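Local coordinates for dihydrodipicolinate reductase N-terminus domain-containing protein (Mycobacterium smegmatis, PDB 6IAQ), which probably catalyses the NADP-dependent interconversion of ketones and amines, as an amine dehydrogenase active in asymmetric reductive amination, at residues A210-T215 / I258-G263; L27-Q32 / M310-P315. One frame throughout, in Å; residues are numbered along the deposited sequence.

Interaction 1 of 2, residues A210-T215 / I258-G263; sequences ALVADT and IETEEG
Val-212 reaches from its helix to the strand residues Ile-258 and Thr-260 mainly through one methyl, CG2. This methyl lies 3.9 Å from Ile-258 CG2 and, more loosely, 4.3 Å from Thr-260 CG2, so it faces two alternate residues of the strand. Both Ile-258 and Thr-260 point their side chains toward the helix, while Glu-259 between them points away and forms a salt bridge with Arg-257. In Val-212 the other branch, CG1, lies anti to the backbone N (chi1 166°), which swings CG2 in beside that N and onto the strand. The valine and isoleucine side chains meet at a slant, and no hydrogen bond joins the segments. The arrangement is a helix laid on one face of a mixed beta-sheet: helix 203-215 rests on strand 249-260, Val-219 of strand 219-230 touches Val-212 and Ile-258, and Phe-266 of strand 265-273 touches Val-212 and Thr-260. Beyond Thr-260 the chain reverses in a type I turn ending at Gly-263; Gly-263 N gives Thr-260 OG1 a weak bond of 3.3 Å, and that hydroxyl is also hydrogen-bonded to Pro-264 O. Within the helix segment Thr-215 OG1 bonds to Leu-211 O at 2.7 Å, on the other face of that carbonyl from Thr-215 N. Farther out, Asp-214 forms salt bridges with Arg-332 and Arg-334 of the second subunit.

Interaction 2 of 2, residues L27-Q32 / M310-P315; sequences LDKGVQ and MVNRIP
Lys-29 and Val-311 bring the two backbones closest, with CA atoms 8.8 Å apart, where helix 17-28 ends in a Schellman motif: Gly-30 takes a positive phi of 91° and its N bonds to Leu-27 O at 2.9 Å. Between the segments the lysine carries the contact. Its aliphatic CG meets Val-311 CG1 at 3.9 Å, the two side chains running at a slant. Val-311 presents that methyl because a chi1 of 170° turns CG1 anti to the residue's own N. Farther along, the lysine bends at chi2 (-68°) and passes Asn-312 at about a right angle, bringing CE to 3.5 Å from Asn-312 OD1. The ammonium itself is not bonded directly to this oxygen; a water lies between, 3.3 Å from Lys-29 NZ in a weak bond and 3.0 Å from Asn-312 OD1 in one that is weak and not certain. Stronger partners lie elsewhere: Lys-29 NZ donates to the O of Arg-336, whose NH1 also bonds to Asn-312 O, and Asn-312 ND2 donates to Gly-154 O and Ala-156 O of the second subunit, so the amide is probably held in its rotation chiefly by the dimer interface. His-157 of that subunit also packs on Lys-29. The contact thus joins the end of the first helix of the Rossmann-type nucleotide-binding domain to the junction of helices 302-312 and 314-319, some 280 residues later, with the side chain of Val-311 about 12 Å from the bound NADP. Around it, Val-311 also touches Val-22 and Ile-314 touches Leu-26, both on helix 17-28, while Met-310 and Ile-314 lie against Val-79 and Val-104 of strands 77-80 and 102-105 of the parallel sheet.

Both contacts are buried where they touch, yet they share no helix or strand, and their centres lie 33 Å apart. Interaction 1 sits farther out, its centre about 22 Å from the centre of the chain against about 17 Å for interaction 2. The paired segments are 43 and 278 residues apart at their closest ends: interaction 1 is local to the mixed sheet and purely apolar across the interface, whereas interaction 2 ties the nucleotide-binding region to a late part of the chain and adds a weak water link to its aliphatic contact. Both also meet the second subunit, interaction 1 through charged groups and interaction 2 through neutral hydrogen bonding.

Interaction 1 of 2, residues A210-T215 / I258-G263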
ATOM      1  N   ALA A 210     -10.434  -6.227  10.602  1.00 30.66           N
ATOM      2  CA  ALA A 210      -9.140  -5.504  10.570  1.00 32.59           C
ATOM      3  C   ALA A 210      -9.336  -4.126   9.914  1.00 35.55           C
ATOM      4  O   ALA A 210      -8.807  -3.141  10.467  1.00 32.56           O
ATOM      5  CB  ALA A 210      -8.091  -6.310   9.842  1.00 30.88           C
ATOM      6  N   LEU A 211     -10.025  -4.055   8.767  1.00 35.66           N
ATOM      7  CA  LEU A 211     -10.179  -2.770   8.026  1.00 34.16           C
ATOM      8  C   LEU A 211     -11.014  -1.802   8.870  1.00 33.64           C
ATOM      9  O   LEU A 211     -10.631  -0.649   9.008  1.00 32.77           O
ATOM     10  CB  LEU A 211     -10.816  -3.042   6.659  1.00 35.16           C
ATOM     11  CG  LEU A 211      -9.895  -3.671   5.618  1.00 32.13           C
ATOM     12  CD1 LEU A 211     -10.675  -3.976   4.362  1.00 33.98           C
ATOM     13  CD2 LEU A 211      -8.711  -2.769   5.308  1.00 33.35           C
ATOM     14  N   VAL A 212     -12.104  -2.294   9.439  1.00 39.90           N
ATOM     15  CA  VAL A 212     -13.019  -1.486  10.299  1.00 37.82           C
ATOM     16  C   VAL A 212     -12.244  -0.951  11.507  1.00 41.06           C
ATOM     17  O   VAL A 212     -12.326   0.273  11.768  1.00 44.60           O
ATOM     18  CB  VAL A 212     -14.254  -2.306  10.687  1.00 39.34           C
ATOM     19  CG1 VAL A 212     -15.044  -1.670  11.823  1.00 43.14           C
ATOM     20  CG2 VAL A 212     -15.144  -2.549   9.468  1.00 38.60           C
ATOM     21  N   ALA A 213     -11.500  -1.812  12.205  1.00 40.52           N
ATOM     22  CA  ALA A 213     -10.728  -1.427  13.405  1.00 37.83           C
ATOM     23  C   ALA A 213      -9.626  -0.442  13.001  1.00 40.15           C
ATOM     24  O   ALA A 213      -9.440   0.579  13.712  1.00 37.10           O
ATOM     25  CB  ALA A 213     -10.160  -2.651  14.083  1.00 41.35           C
ATOM     26  N   ASP A 214      -8.907  -0.714  11.905  1.00 32.66           N
ATOM     27  CA  ASP A 214      -7.820   0.195  11.449  1.00 36.27           C
ATOM     28  C   ASP A 214      -8.401   1.585  11.123  1.00 34.16           C
ATOM     29  O   ASP A 214      -7.728   2.587  11.344  1.00 38.19           O
ATOM     30  CB  ASP A 214      -7.051  -0.373  10.257  1.00 30.49           C
ATOM     31  CG  ASP A 214      -5.966   0.568   9.778  1.00 31.73           C
ATOM     32  OD1 ASP A 214      -4.916   0.663  10.444  1.00 37.59           O
ATOM     33  OD2 ASP A 214      -6.210   1.232   8.774  1.00 35.23           O
ATOM     34  N   THR A 215      -9.606   1.650  10.584  1.00 35.82           N
ATOM     35  CA  THR A 215     -10.210   2.939  10.170  1.00 39.82           C
ATOM     36  C   THR A 215     -10.784   3.651  11.405  1.00 43.92           C
ATOM     37  O   THR A 215     -11.096   4.843  11.300  1.00 42.85           O
ATOM     38  CB  THR A 215     -11.236   2.735   9.051  1.00 39.34           C
ATOM     39  OG1 THR A 215     -10.623   1.882   8.066  1.00 36.59           O
ATOM     40  CG2 THR A 215     -11.650   4.051   8.421  1.00 38.07           C
ATOM     41  N   ILE A 258     -19.890  -5.607   6.420  1.00 37.53           N
ATOM     42  CA  ILE A 258     -19.962  -4.839   7.685  1.00 36.96           C
ATOM     43  C   ILE A 258     -20.387  -3.415   7.348  1.00 42.11           C
ATOM     44  O   ILE A 258     -19.660  -2.735   6.590  1.00 39.86           O
ATOM     45  CB  ILE A 258     -18.630  -4.893   8.440  1.00 39.48           C
ATOM     46  CG1 ILE A 258     -18.228  -6.343   8.751  1.00 37.03           C
ATOM     47  CG2 ILE A 258     -18.713  -4.017   9.682  1.00 40.75           C
ATOM     48  CD1 ILE A 258     -16.983  -6.461   9.606  1.00 37.44           C
ATOM     49  N   GLU A 259     -21.526  -2.991   7.897  1.00 42.81           N
ATOM     50  CA  GLU A 259     -21.957  -1.571   7.886  1.00 43.59           C
ATOM     51  C   GLU A 259     -21.434  -0.907   9.145  1.00 46.61           C
ATOM     52  O   GLU A 259     -21.498  -1.539  10.209  1.00 48.03           O
ATOM     53  CB  GLU A 259     -23.470  -1.463   7.832  1.00 46.86           C
ATOM     54  CG  GLU A 259     -24.063  -2.252   6.700  1.00 49.09           C
ATOM     55  CD  GLU A 259     -25.563  -2.041   6.561  1.00 51.89           C
ATOM     56  OE1 GLU A 259     -26.115  -1.179   7.289  1.00 55.97           O
ATOM     57  OE2 GLU A 259     -26.174  -2.761   5.748  1.00 58.91           O
ATOM     58  N   THR A 260     -20.931   0.310   9.020  1.00 41.92           N
ATOM     59  CA  THR A 260     -20.458   1.099  10.175  1.00 45.64           C
ATOM     60  C   THR A 260     -21.516   2.143  10.530  1.00 47.43           C
ATOM     61  O   THR A 260     -22.276   2.559   9.628  1.00 41.09           O
ATOM     62  CB  THR A 260     -19.092   1.723   9.877  1.00 45.34           C
ATOM     63  OG1 THR A 260     -19.253   2.677   8.822  1.00 49.05           O
ATOM     64  CG2 THR A 260     -18.070   0.669   9.510  1.00 48.54           C
ATOM     65  N   GLU A 261     -21.538   2.560  11.797  1.00 51.27           N
ATOM     66  CA  GLU A 261     -22.411   3.670  12.250  1.00 52.27           C
ATOM     67  C   GLU A 261     -22.035   4.922  11.444  1.00 53.74           C
ATOM     68  O   GLU A 261     -22.938   5.634  11.018  1.00 51.46           O
ATOM     69  CB  GLU A 261     -22.300   3.867  13.767  1.00 55.53           C
ATOM     70  CG  GLU A 261     -22.841   2.708  14.595  1.00 58.61           C
ATOM     71  CD  GLU A 261     -24.339   2.397  14.473  1.00 68.15           C
ATOM     72  OE1 GLU A 261     -25.055   3.013  13.616  1.00 68.85           O
ATOM     73  OE2 GLU A 261     -24.808   1.496  15.220  1.00 72.05           O
ATOM     74  N   GLU A 262     -20.746   5.129  11.171  1.00 50.39           N
ATOM     75  CA  GLU A 262     -20.224   6.384  10.572  1.00 44.72           C
ATOM     76  C   GLU A 262     -20.565   6.492   9.076  1.00 42.84           C
ATOM     77  O   GLU A 262     -20.365   7.589   8.530  1.00 43.74           O
ATOM     78  CB  GLU A 262     -18.719   6.497  10.804  1.00 44.49           C
ATOM     79  CG  GLU A 262     -18.323   6.620  12.262  1.00 43.95           C
ATOM     80  CD  GLU A 262     -18.188   5.311  13.030  1.00 47.92           C
ATOM     81  OE1 GLU A 262     -18.538   4.239  12.480  1.00 52.63           O
ATOM     82  OE2 GLU A 262     -17.732   5.354  14.179  1.00 50.91           O
ATOM     83  N   GLY A 263     -21.030   5.431   8.410  1.00 45.38           N
ATOM     84  CA  GLY A 263     -21.473   5.498   6.997  1.00 41.08           C
ATOM     85  C   GLY A 263     -20.787   4.484   6.075  1.00 39.14           C
ATOM     86  O   GLY A 263     -21.465   3.752   5.348  1.00 35.90           O
TER

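Interaction 2 of 2, residues L27-Q32 / M310-P315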
ATOM      1  N   LEU A  27      16.220 -19.950   4.680  1.00 44.99           N
ATOM      2  CA  LEU A  27      17.644 -20.262   4.389  1.00 43.95           C
ATOM      3  C   LEU A  27      18.235 -19.170   3.478  1.00 46.26           C
ATOM      4  O   LEU A  27      19.313 -18.668   3.803  1.00 43.85           O
ATOM      5  CB  LEU A  27      17.722 -21.656   3.764  1.00 46.69           C
ATOM      6  CG  LEU A  27      17.281 -22.797   4.680  1.00 44.89           C
ATOM      7  CD1 LEU A  27      17.268 -24.108   3.925  1.00 50.48           C
ATOM      8  CD2 LEU A  27      18.199 -22.895   5.879  1.00 48.07           C
ATOM      9  N   ASP A  28      17.520 -18.747   2.434  1.00 43.11           N
ATOM     10  CA  ASP A  28      17.941 -17.647   1.522  1.00 46.57           C
ATOM     11  C   ASP A  28      18.178 -16.344   2.301  1.00 44.53           C
ATOM     12  O   ASP A  28      19.040 -15.588   1.868  1.00 49.97           O
ATOM     13  CB  ASP A  28      16.927 -17.403   0.403  1.00 48.56           C
ATOM     14  CG  ASP A  28      16.905 -18.512  -0.644  1.00 52.19           C
ATOM     15  OD1 ASP A  28      17.785 -19.394  -0.576  1.00 52.66           O
ATOM     16  OD2 ASP A  28      16.004 -18.504  -1.528  1.00 44.59           O
ATOM     17  N   LYS A  29      17.431 -16.061   3.367  1.00 41.50           N
ATOM     18  CA  LYS A  29      17.579 -14.809   4.160  1.00 42.31           C
ATOM     19  C   LYS A  29      18.732 -14.947   5.167  1.00 43.70           C
ATOM     20  O   LYS A  29      19.033 -13.921   5.869  1.00 43.32           O
ATOM     21  CB  LYS A  29      16.303 -14.465   4.935  1.00 40.92           C
ATOM     22  CG  LYS A  29      15.058 -14.187   4.109  1.00 47.28           C
ATOM     23  CD  LYS A  29      15.153 -12.933   3.310  1.00 47.99           C
ATOM     24  CE  LYS A  29      13.905 -12.547   2.544  1.00 48.61           C
ATOM     25  NZ  LYS A  29      14.247 -12.065   1.178  1.00 54.29           N
ATOM     26  N   GLY A  30      19.295 -16.154   5.318  1.00 44.44           N
ATOM     27  CA  GLY A  30      20.395 -16.442   6.255  1.00 46.84           C
ATOM     28  C   GLY A  30      19.907 -16.886   7.625  1.00 49.71           C
ATOM     29  O   GLY A  30      20.748 -16.958   8.565  1.00 50.53           O
ATOM     30  N   VAL A  31      18.613 -17.179   7.770  1.00 41.72           N
ATOM     31  CA  VAL A  31      18.040 -17.591   9.081  1.00 39.59           C
ATOM     32  C   VAL A  31      18.595 -18.983   9.421  1.00 38.83           C
ATOM     33  O   VAL A  31      18.803 -19.795   8.515  1.00 38.89           O
ATOM     34  CB  VAL A  31      16.502 -17.567   9.071  1.00 41.32           C
ATOM     35  CG1 VAL A  31      15.906 -18.212  10.299  1.00 40.94           C
ATOM     36  CG2 VAL A  31      15.973 -16.156   8.929  1.00 46.41           C
ATOM     37  N   GLN A  32      18.851 -19.220  10.700  1.00 37.68           N
ATOM     38  CA  GLN A  32      19.288 -20.541  11.209  1.00 43.29           C
ATOM     39  C   GLN A  32      18.034 -21.336  11.589  1.00 41.17           C
ATOM     40  O   GLN A  32      17.325 -20.945  12.550  1.00 36.33           O
ATOM     41  CB  GLN A  32      20.234 -20.384  12.395  1.00 44.72           C
ATOM     42  CG  GLN A  32      21.553 -19.722  12.028  1.00 48.93           C
ATOM     43  CD  GLN A  32      22.352 -19.355  13.248  1.00 50.27           C
ATOM     44  OE1 GLN A  32      22.633 -18.188  13.508  1.00 51.13           O
ATOM     45  NE2 GLN A  32      22.697 -20.367  14.022  1.00 41.40           N
ATOM     46  N   MET A 310       4.910 -13.831   5.367  1.00 29.79           N
ATOM     47  CA  MET A 310       5.235 -14.395   6.703  1.00 28.29           C
ATOM     48  C   MET A 310       6.740 -14.252   6.939  1.00 23.85           C
ATOM     49  O   MET A 310       7.124 -13.859   8.025  1.00 30.96           O
ATOM     50  CB  MET A 310       4.818 -15.869   6.851  1.00 29.16           C
ATOM     51  CG  MET A 310       5.154 -16.405   8.233  1.00 30.67           C
ATOM     52  SD  MET A 310       4.144 -17.851   8.735  1.00 32.72           S
ATOM     53  CE  MET A 310       4.768 -18.969   7.489  1.00 27.72           C
ATOM     54  N   VAL A 311       7.570 -14.574   5.968  1.00 26.52           N
ATOM     55  CA  VAL A 311       9.054 -14.489   6.111  1.00 25.79           C
ATOM     56  C   VAL A 311       9.458 -13.036   6.369  1.00 30.52           C
ATOM     57  O   VAL A 311      10.163 -12.793   7.377  1.00 28.43           O
ATOM     58  CB  VAL A 311       9.765 -15.103   4.903  1.00 31.26           C
ATOM     59  CG1 VAL A 311      11.265 -14.812   4.900  1.00 33.34           C
ATOM     60  CG2 VAL A 311       9.513 -16.604   4.847  1.00 31.75           C
ATOM     61  N   ASN A 312       8.987 -12.103   5.535  1.00 31.70           N
ATOM     62  CA  ASN A 312       9.420 -10.679   5.577  1.00 33.10           C
ATOM     63  C   ASN A 312       8.865 -10.059   6.864  1.00 33.05           C
ATOM     64  O   ASN A 312       9.427  -9.026   7.301  1.00 37.36           O
ATOM     65  CB  ASN A 312       9.030  -9.922   4.305  1.00 32.93           C
ATOM     66  CG  ASN A 312       9.732 -10.430   3.054  1.00 41.08           C
ATOM     67  OD1 ASN A 312      10.727 -11.157   3.130  1.00 44.81           O
ATOM     68  ND2 ASN A 312       9.218 -10.063   1.882  1.00 42.09           N
ATOM     69  N   ARG A 313       7.865 -10.685   7.504  1.00 32.72           N
ATOM     70  CA  ARG A 313       7.332 -10.202   8.806  1.00 29.91           C
ATOM     71  C   ARG A 313       8.217 -10.626   9.999  1.00 32.09           C
ATOM     72  O   ARG A 313       8.050 -10.057  11.089  1.00 33.84           O
ATOM     73  CB  ARG A 313       5.904 -10.694   9.056  1.00 32.29           C
ATOM     74  CG  ARG A 313       4.788  -9.886   8.410  1.00 32.95           C
ATOM     75  CD  ARG A 313       4.869  -8.414   8.748  1.00 31.40           C
ATOM     76  NE  ARG A 313       3.733  -7.655   8.266  1.00 29.75           N
ATOM     77  CZ  ARG A 313       3.667  -6.318   8.278  1.00 31.96           C
ATOM     78  NH1 ARG A 313       4.680  -5.576   8.752  1.00 31.03           N
ATOM     79  NH2 ARG A 313       2.581  -5.727   7.821  1.00 30.56           N
ATOM     80  N   ILE A 314       9.116 -11.586   9.855  1.00 28.24           N
ATOM     81  CA  ILE A 314       9.796 -12.192  11.040  1.00 32.96           C
ATOM     82  C   ILE A 314      10.557 -11.109  11.812  1.00 35.01           C
ATOM     83  O   ILE A 314      10.424 -11.040  13.037  1.00 33.44           O
ATOM     84  CB  ILE A 314      10.669 -13.401  10.652  1.00 30.24           C
ATOM     85  CG1 ILE A 314       9.795 -14.628  10.353  1.00 29.93           C
ATOM     86  CG2 ILE A 314      11.696 -13.706  11.741  1.00 32.84           C
ATOM     87  CD1 ILE A 314      10.524 -15.712   9.621  1.00 31.27           C
ATOM     88  N   PRO A 315      11.362 -10.223  11.184  1.00 36.93           N
ATOM     89  CA  PRO A 315      12.054  -9.177  11.950  1.00 41.12           C
ATOM     90  C   PRO A 315      11.081  -8.238  12.680  1.00 37.86           C
ATOM     91  O   PRO A 315      11.403  -7.807  13.785  1.00 36.06           O
ATOM     92  CB  PRO A 315      12.885  -8.399  10.926  1.00 40.41           C
ATOM     93  CG  PRO A 315      13.043  -9.369   9.767  1.00 41.14           C
ATOM     94  CD  PRO A 315      11.807 -10.255   9.791  1.00 39.21           C
TER
HETATM   95  O   HOH W   1      12.137  -9.487   1.087  1.00 42.20           O